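PDB 6PTM: uncharacterized protein from Bacteroides ovatus CL02T12C04, which probably acts as an exo-carrageenase of glycoside hydrolase family 42, trimming carrageenan chains from their ends. Local coordinates for residues D613-V617 / T640-D644. Residues are numbered along the deposited sequence; the frame is centred on the assembly and turned at random.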
loop_
_atom_site.group_PDB
_atom_site.type_symbol
_atom_site.label_atom_id
_atom_site.label_comp_id
_atom_site.label_asym_id
_atom_site.label_seq_id
_atom_site.Cartn_x
_atom_site.Cartn_y
_atom_site.Cartn_z
ATOM N N ASP A 613 -2.037 -14.112 20.765
ATOM C CA ASP A 613 -2.447 -15.312 21.540
ATOM C C ASP A 613 -1.836 -16.538 20.862
ATOM O O ASP A 613 -1.641 -17.560 21.510
ATOM C CB ASP A 613 -3.976 -15.414 21.597
ATOM C CG ASP A 613 -4.681 -14.198 22.138
ATOM O OD1 ASP A 613 -4.128 -13.617 23.065
ATOM O OD2 ASP A 613 -5.798 -13.832 21.599
ATOM N N ALA A 614 -1.570 -16.485 19.559
ATOM C CA ALA A 614 -1.001 -17.657 18.879
ATOM C C ALA A 614 -0.277 -17.267 17.599
ATOM O O ALA A 614 -0.699 -16.287 16.965
ATOM C CB ALA A 614 -2.094 -18.666 18.586
ATOM N N ILE A 615 0.745 -18.064 17.267
ATOM C CA ILE A 615 1.392 -18.099 15.932
ATOM C C ILE A 615 0.880 -19.345 15.199
ATOM O O ILE A 615 0.886 -20.468 15.774
ATOM C CB ILE A 615 2.922 -18.049 16.104
ATOM C CG1 ILE A 615 3.358 -16.714 16.725
ATOM C CG2 ILE A 615 3.645 -18.366 14.797
ATOM C CD1 ILE A 615 4.842 -16.666 17.125
ATOM N N VAL A 616 0.511 -19.180 13.935
ATOM C CA VAL A 616 0.136 -20.332 13.083
ATOM C C VAL A 616 1.283 -20.543 12.104
ATOM O O VAL A 616 1.813 -19.555 11.603
ATOM C CB VAL A 616 -1.244 -20.157 12.424
ATOM C CG1 VAL A 616 -2.303 -19.867 13.465
ATOM C CG2 VAL A 616 -1.266 -19.098 11.346
ATOM N N VAL A 617 1.695 -21.795 11.919
ATOM C CA VAL A 617 2.792 -22.168 10.990
ATOM C C VAL A 617 2.216 -23.155 9.981
ATOM O O VAL A 617 1.851 -24.292 10.367
ATOM C CB VAL A 617 4.035 -22.723 11.708
ATOM C CG1 VAL A 617 5.134 -22.999 10.685
ATOM C CG2 VAL A 617 4.528 -21.797 12.804
ATOM N N THR A 640 1.458 -19.921 22.430
ATOM C CA THR A 640 0.772 -21.005 21.702
ATOM C C THR A 640 1.246 -21.007 20.259
ATOM O O THR A 640 1.178 -19.953 19.601
ATOM C CB THR A 640 -0.747 -20.840 21.769
ATOM O OG1 THR A 640 -1.127 -20.894 23.144
ATOM C CG2 THR A 640 -1.474 -21.881 20.956
ATOM N N VAL A 641 1.680 -22.158 19.782
ATOM C CA VAL A 641 2.058 -22.362 18.366
ATOM C C VAL A 641 1.206 -23.488 17.800
ATOM O O VAL A 641 1.144 -24.576 18.418
ATOM C CB VAL A 641 3.551 -22.661 18.208
ATOM C CG1 VAL A 641 3.872 -22.970 16.770
ATOM C CG2 VAL A 641 4.425 -21.536 18.740
ATOM N N ILE A 642 0.577 -23.207 16.657
ATOM C CA ILE A 642 -0.287 -24.156 15.909
ATOM C C ILE A 642 0.421 -24.428 14.600
ATOM O O ILE A 642 0.616 -23.483 13.828
ATOM C CB ILE A 642 -1.718 -23.619 15.714
ATOM C CG1 ILE A 642 -2.399 -23.315 17.050
ATOM C CG2 ILE A 642 -2.536 -24.600 14.887
ATOM C CD1 ILE A 642 -3.518 -22.329 16.939
ATOM N N ILE A 643 0.819 -25.672 14.388
ATOM C CA ILE A 643 1.723 -26.046 13.269
ATOM C C ILE A 643 1.134 -27.255 12.564
ATOM O O ILE A 643 0.499 -28.099 13.267
ATOM C CB ILE A 643 3.172 -26.277 13.742
ATOM C CG1 ILE A 643 4.140 -26.444 12.569
ATOM C CG2 ILE A 643 3.288 -27.441 14.715
ATOM C CD1 ILE A 643 5.573 -26.180 12.947
ATOM N N ASP A 644 1.297 -27.290 11.240
ATOM C CA ASP A 644 0.812 -28.417 10.408
ATOM C C ASP A 644 1.892 -29.503 10.410
ATOM O O ASP A 644 2.858 -29.364 11.159
ATOM C CB ASP A 644 0.334 -27.970 9.029
ATOM C CG ASP A 644 1.395 -27.408 8.109
ATOM O OD1 ASP A 644 2.560 -27.500 8.464
ATOM O OD2 ASP A 644 1.031 -26.862 7.042
#
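I642 O takes the shortest hydrogen bond between the two strands, 2.8 Å from V617 N, and the CA of V616 leans on the same oxygen through a C-H···O contact. I642 N in turn reaches I615 O at 2.9 Å, an almost straight bond (173° at the hydrogen). Strands 614-617 and 640-643 run parallel here, joined through helix 625-636 in a beta-alpha-beta crossover within a five-stranded parallel sheet. I615 N to T640 O at 3.0 Å opens the pairing; D644 N to V617 O, longer at 3.2 Å and more bent (148°), closes it just past the strand ends.

On the face carrying I615, V617, V641 and I643, the side chains of V617 and I643 run next to each other in the same direction off the sheet. I643 turns CG1 away from its amide N (chi1 -171°), and the extended chain beyond carries CD1 along V617, with I643 CG1 3.8 Å from V617 CB and I643 CD1 3.9 Å from V617 CG1. An alanine in place of I643 would lack both atoms and is likely to leave V617 CB and CG1 without their contact on that side. Helix 625-636 packs over I615 and V641 on this face, while helix 674-687 meets A614, V616 and I642 on the other. There, at the start of the pairing, A614 CB sits 4.0 Å from T640 CG2, and I642 CD1 comes within 4.3 Å of that same A614 CB.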